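Zinc-binding protein TroA (Treponema pallidum, PDB 1K0F) binds zinc tightly and specifically in the periplasm and delivers it to the membrane permease of the TroABC ABC transporter for import into the cell. Local coordinates at residues L92-E95 with E96-D100; G59-L62 with E63-M66; A231-R235 with G236-Q240. One frame throughout, in Å; residues are numbered along the deposited sequence.

Contact 1: L92-E95 with E96-D100; sequences LSLE and EAEFD
A classic beta bulge interrupts the short antiparallel hairpin 93-94/98-99: on one side Ala97 and Glu98 together stand opposite the single residue Leu94. Glu95 and Glu96 form the turn, both with positive phi and both at the surface, where solvent probably makes the closeness of two like charges tolerable. Leu94 O accepts the nearly straight bond from Glu98 N (2.8 Å, 178° at the hydrogen); a second donor, Ala97 N, is weak and its position doubtful. In return Leu94 N reaches Glu98 O at 2.7 Å, coming from well above the carbonyl plane. On the face that carries the Leu94 and Glu98 side chains, Leu94 CB rests on Glu98 CB, 3.4 Å away, while Leu94 CD1 reaches across to Asp100, 3.3 Å from Asp100 N. The other face carries Ser93 and Phe99. The Phe99 ring turns its edge to the backbone, CD1 lying 3.3 Å from Leu92 O in the plane of the ring, and Arg91 makes a cation-pi contact with it. Past the bridged pairs, Asp100 N binds Leu92 O weakly. With CG anti to the backbone N (chi1 -165°), the Asp100 carboxylate lies beside Leu92; OD1 hydrogen-bonds ND1 of the zinc ligand His102, while Asp100 OD2 comes to 3.9 Å from Leu92 CD1.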
# COMPACT_ATOMS: atom_id res chain seq x y z
N LEU A 92 -5.17 -1.17 -12.93
CA LEU A 92 -6.31 -2.07 -12.96
C LEU A 92 -7.55 -1.24 -12.67
O LEU A 92 -7.48 -0.23 -11.97
CB LEU A 92 -6.19 -3.17 -11.90
CG LEU A 92 -4.96 -4.08 -11.85
CD1 LEU A 92 -5.15 -5.14 -10.78
CD2 LEU A 92 -4.76 -4.73 -13.20
N SER A 93 -8.68 -1.64 -13.23
CA SER A 93 -9.92 -0.93 -12.98
C SER A 93 -10.84 -1.85 -12.20
O SER A 93 -10.55 -3.04 -12.03
CB SER A 93 -10.60 -0.53 -14.29
OG SER A 93 -11.83 0.11 -14.02
N LEU A 94 -11.94 -1.29 -11.73
CA LEU A 94 -12.94 -2.04 -10.97
C LEU A 94 -14.29 -1.70 -11.58
O LEU A 94 -14.76 -0.56 -11.48
CB LEU A 94 -12.89 -1.64 -9.50
CG LEU A 94 -11.72 -2.21 -8.68
CD1 LEU A 94 -10.56 -1.23 -8.65
CD2 LEU A 94 -12.21 -2.51 -7.28
N GLU A 95 -14.91 -2.68 -12.23
CA GLU A 95 -16.20 -2.44 -12.85
C GLU A 95 -16.01 -1.27 -13.80
O GLU A 95 -16.95 -0.53 -14.10
CB GLU A 95 -17.25 -2.09 -11.79
CG GLU A 95 -18.46 -3.00 -11.77
CD GLU A 95 -18.10 -4.47 -11.65
OE1 GLU A 95 -18.33 -5.06 -10.57
OE2 GLU A 95 -17.58 -5.03 -12.64
N GLU A 96 -14.77 -1.07 -14.25
CA GLU A 96 -14.44 0.01 -15.16
C GLU A 96 -14.68 1.38 -14.53
O GLU A 96 -14.23 2.40 -15.05
CB GLU A 96 -15.28 -0.10 -16.44
CG GLU A 96 -15.11 -1.41 -17.18
CD GLU A 96 -16.15 -2.45 -16.79
OE1 GLU A 96 -15.90 -3.21 -15.82
OE2 GLU A 96 -17.21 -2.51 -17.44
N ALA A 97 -15.38 1.39 -13.40
CA ALA A 97 -15.69 2.64 -12.71
C ALA A 97 -14.53 3.09 -11.84
O ALA A 97 -14.22 4.28 -11.77
CB ALA A 97 -16.96 2.46 -11.87
N GLU A 98 -13.89 2.13 -11.17
CA GLU A 98 -12.78 2.43 -10.28
C GLU A 98 -11.41 2.09 -10.84
O GLU A 98 -11.27 1.34 -11.80
CB GLU A 98 -12.97 1.67 -8.96
CG GLU A 98 -12.47 2.43 -7.75
CD GLU A 98 -13.42 3.53 -7.33
OE1 GLU A 98 -14.51 3.61 -7.94
OE2 GLU A 98 -13.07 4.30 -6.41
N PHE A 99 -10.39 2.66 -10.21
CA PHE A 99 -9.00 2.45 -10.60
C PHE A 99 -8.23 2.00 -9.35
O PHE A 99 -7.88 2.82 -8.50
CB PHE A 99 -8.39 3.76 -11.13
CG PHE A 99 -8.28 3.82 -12.63
CD1 PHE A 99 -8.10 2.67 -13.38
CD2 PHE A 99 -8.37 5.05 -13.29
CE1 PHE A 99 -8.00 2.73 -14.77
CE2 PHE A 99 -8.27 5.12 -14.69
CZ PHE A 99 -8.09 3.95 -15.43
N ASP A 100 -7.97 0.70 -9.26
CA ASP A 100 -7.24 0.13 -8.13
C ASP A 100 -6.04 1.01 -7.81
O ASP A 100 -5.10 1.11 -8.58
CB ASP A 100 -6.78 -1.29 -8.48
CG ASP A 100 -6.33 -2.09 -7.27
OD1 ASP A 100 -6.53 -1.62 -6.13
OD2 ASP A 100 -5.76 -3.19 -7.45

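Contact 2: G59-L62 with E63-M66; sequences GLHL and ETKM
The His61 imidazole carries the methyl of Thr64 over one face: CG2 sits 3.0 Å above the ring plane, displaced from the centre toward the rim, in a CH-pi contact. The ring atom nearest Thr64 CG2 is His61 NE2, at 3.1 Å. Threonine suits this place because its methyl meets the ring while OG1 stands on a separate branch; chi1 of 62° leaves CG2 anti to the carbonyl carbon. The Glu63 side chain bends at chi2 and brings the second flat group, its carboxylate, against Leu62, Glu63 CD lying 3.8 Å from Leu62 CD2. Its OE2 is hydrogen-bonded to Thr8 OG1 and Asn58 N, partners that should favour a charged acid in this buried setting. The backbone makes an inverse gamma turn centred on Glu63, closed by Thr64 N to Leu62 O (2.7 Å). Just before it, Leu62 N binds Gly59 O at 2.8 Å; the backbone angles of Gly59 (phi 108°) would press a side chain against the preceding carbonyl O, which calls for glycine. After the turn Met66 takes the N-cap of helix 67-73. Leu62 O also receives a weak hydrogen bond from ND1 of His37, a zinc ligand; this probably helps to orient that imidazole, leaving its NE2 as the nitrogen for the metal.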
# COMPACT_ATOMS: atom_id res chain seq x y z
N GLY A 59 -2.96 9.30 -5.32
CA GLY A 59 -3.75 9.69 -6.46
C GLY A 59 -4.58 8.43 -6.63
O GLY A 59 -4.88 7.77 -5.63
N LEU A 60 -4.92 8.07 -7.85
CA LEU A 60 -5.71 6.87 -8.07
C LEU A 60 -6.83 6.74 -7.04
O LEU A 60 -7.21 5.65 -6.63
CB LEU A 60 -4.81 5.64 -8.03
CG LEU A 60 -3.64 5.65 -9.02
CD1 LEU A 60 -3.10 4.24 -9.15
CD2 LEU A 60 -4.11 6.17 -10.38
N HIS A 61 -7.34 7.89 -6.61
CA HIS A 61 -8.43 7.92 -5.64
C HIS A 61 -8.18 7.05 -4.42
O HIS A 61 -9.10 6.42 -3.89
CB HIS A 61 -9.73 7.49 -6.31
CG HIS A 61 -10.94 7.67 -5.44
ND1 HIS A 61 -11.29 8.88 -4.89
CD2 HIS A 61 -11.87 6.78 -5.01
CE1 HIS A 61 -12.39 8.74 -4.17
NE2 HIS A 61 -12.76 7.47 -4.23
N LEU A 62 -6.94 7.00 -3.95
CA LEU A 62 -6.65 6.19 -2.78
C LEU A 62 -7.17 6.89 -1.54
O LEU A 62 -8.05 6.38 -0.84
CB LEU A 62 -5.15 5.96 -2.64
CG LEU A 62 -4.80 5.21 -1.36
CD1 LEU A 62 -5.09 3.75 -1.55
CD2 LEU A 62 -3.36 5.44 -0.99
N GLU A 63 -6.62 8.07 -1.28
CA GLU A 63 -6.98 8.89 -0.13
C GLU A 63 -8.33 9.57 -0.31
O GLU A 63 -8.48 10.76 -0.02
CB GLU A 63 -5.87 9.93 0.08
CG GLU A 63 -4.51 9.31 0.37
CD GLU A 63 -3.59 9.26 -0.85
OE1 GLU A 63 -4.09 9.25 -2.00
OE2 GLU A 63 -2.36 9.22 -0.65
N THR A 64 -9.30 8.80 -0.78
CA THR A 64 -10.66 9.26 -1.03
C THR A 64 -11.12 10.52 -0.29
O THR A 64 -11.64 11.46 -0.91
CB THR A 64 -11.67 8.14 -0.70
OG1 THR A 64 -11.56 7.80 0.69
CG2 THR A 64 -11.38 6.91 -1.55
N LYS A 65 -10.94 10.55 1.03
CA LYS A 65 -11.38 11.67 1.85
C LYS A 65 -10.42 12.86 2.00
O LYS A 65 -10.38 13.48 3.06
CB LYS A 65 -11.76 11.15 3.23
CG LYS A 65 -13.16 10.56 3.31
CD LYS A 65 -13.14 9.15 3.87
CE LYS A 65 -14.54 8.56 3.89
NZ LYS A 65 -15.35 9.07 2.75
N MET A 66 -9.68 13.20 0.95
CA MET A 66 -8.75 14.32 1.04
C MET A 66 -8.83 15.27 -0.15
O MET A 66 -8.17 16.32 -0.17
CB MET A 66 -7.32 13.80 1.18
CG MET A 66 -6.97 13.33 2.59
SD MET A 66 -5.20 13.12 2.83
CE MET A 66 -5.03 13.70 4.50

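Contact 3: A231-R235 with G236-Q240; sequences AVQAR and GHVVQ
Gly236 N and His237 N turn back onto the last carbonyls of helix 225-233, in the pattern of a Schellman motif. The first bond, from Gly236 N to Gln233 O, is 3.0 Å long with 164° at the hydrogen, and closes a type I turn from Gln233 to Gly236; the second, from His237 N to Val232 O, is weak at 3.3 Å. Gly236 has a positive phi of 95°, the left-handed conformation that glycine adopts easily. Val232 O also receives Arg235 N, though the position of that donor is less sure, and Arg235 NH2 gives a weak bond to Gln200 O. Beside the polar bonds the side chains also pack: Val232 CG1 runs alongside His237, 3.5 Å from His237 CD2. The apolar pair is Val232 CB with Val239 CG1, 4.0 Å apart, and Val239 itself rests on Ile214 of strand 213-217. The Gln233 chain, bent at chi2, brings Gln233 OE1 to 3.3 Å from Val238 CG1, while its NE2 gives a weak bond to Arg229 O. The far end of His237 is held by NE2 bonding Leu211 O. With a carbonyl as partner, that nitrogen must be the donor, so the ring carries a proton there and fastens the loop beside the chain entering strand 213-217.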
# COMPACT_ATOMS: atom_id res chain seq x y z
N ALA A 231 -16.14 -18.26 10.71
CA ALA A 231 -17.15 -18.67 9.74
C ALA A 231 -16.55 -19.85 8.97
O ALA A 231 -17.25 -20.81 8.66
CB ALA A 231 -17.46 -17.53 8.80
N VAL A 232 -15.26 -19.78 8.70
CA VAL A 232 -14.59 -20.86 8.00
C VAL A 232 -14.63 -22.06 8.92
O VAL A 232 -14.96 -23.17 8.50
CB VAL A 232 -13.13 -20.52 7.70
CG1 VAL A 232 -12.50 -21.63 6.88
CG2 VAL A 232 -13.06 -19.21 6.93
N GLN A 233 -14.30 -21.83 10.19
CA GLN A 233 -14.30 -22.89 11.19
C GLN A 233 -15.66 -23.59 11.24
O GLN A 233 -15.74 -24.82 11.28
CB GLN A 233 -14.00 -22.30 12.57
CG GLN A 233 -12.87 -22.99 13.32
CD GLN A 233 -11.62 -22.14 13.37
OE1 GLN A 233 -10.91 -22.13 14.38
NE2 GLN A 233 -11.35 -21.42 12.28
N ALA A 234 -16.72 -22.79 11.24
CA ALA A 234 -18.07 -23.29 11.27
C ALA A 234 -18.39 -23.97 9.94
O ALA A 234 -19.51 -24.43 9.72
CB ALA A 234 -19.04 -22.15 11.52
N ARG A 235 -17.40 -24.03 9.06
CA ARG A 235 -17.56 -24.67 7.76
C ARG A 235 -16.69 -25.92 7.60
O ARG A 235 -16.60 -26.50 6.52
CB ARG A 235 -17.24 -23.68 6.65
CG ARG A 235 -18.12 -22.44 6.64
CD ARG A 235 -19.11 -22.46 5.49
NE ARG A 235 -19.55 -21.12 5.11
CZ ARG A 235 -20.69 -20.85 4.49
NH1 ARG A 235 -21.52 -21.83 4.16
NH2 ARG A 235 -21.00 -19.60 4.19
N GLY A 236 -16.04 -26.33 8.69
CA GLY A 236 -15.20 -27.52 8.66
C GLY A 236 -13.72 -27.31 8.40
O GLY A 236 -12.99 -28.28 8.19
N HIS A 237 -13.28 -26.06 8.44
CA HIS A 237 -11.88 -25.75 8.18
C HIS A 237 -11.31 -24.73 9.16
O HIS A 237 -11.92 -23.70 9.42
CB HIS A 237 -11.73 -25.22 6.75
CG HIS A 237 -10.33 -24.79 6.41
ND1 HIS A 237 -9.23 -25.59 6.64
CD2 HIS A 237 -9.86 -23.65 5.86
CE1 HIS A 237 -8.14 -24.95 6.26
NE2 HIS A 237 -8.50 -23.77 5.78
N VAL A 238 -10.14 -25.03 9.71
CA VAL A 238 -9.47 -24.12 10.63
C VAL A 238 -8.39 -23.37 9.89
O VAL A 238 -7.28 -23.86 9.70
CB VAL A 238 -8.81 -24.84 11.81
CG1 VAL A 238 -8.54 -23.85 12.92
CG2 VAL A 238 -9.69 -25.97 12.30
N VAL A 239 -8.72 -22.17 9.45
CA VAL A 239 -7.76 -21.36 8.74
C VAL A 239 -6.99 -20.53 9.75
O VAL A 239 -7.53 -20.01 10.73
CB VAL A 239 -8.45 -20.44 7.72
CG1 VAL A 239 -9.35 -19.44 8.42
CG2 VAL A 239 -7.40 -19.74 6.88
N GLN A 240 -5.69 -20.44 9.50
CA GLN A 240 -4.81 -19.69 10.36
C GLN A 240 -4.75 -18.27 9.85
O GLN A 240 -4.77 -18.04 8.65
CB GLN A 240 -3.41 -20.28 10.28
CG GLN A 240 -3.02 -21.19 11.42
CD GLN A 240 -1.53 -21.44 11.43
OE1 GLN A 240 -0.94 -21.81 10.42
NE2 GLN A 240 -0.90 -21.24 12.59

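In the fold
Contacts 1 and 2 are neighbours, their centres 14 Å apart, and they meet directly: Glu98 OE2 lies 3.1 Å from His61 CD2, and Leu60 CD1 packs 3.8 Å from Asp100 O. Both border the zinc site formed by His37, His102, His168 and Asp248, which is empty in this structure. Contact 1 approaches it through Asp100, whose side chain is about 3 Å from that of His102; contact 2 does so through Leu62, about 4 Å from the side chains of both His37 and His102. Contact 3 stands apart, its centre 31 Å from that of contact 1 and 35 Å from that of contact 2, and joins helix 225-233 to strand 240-245 away from the metal site.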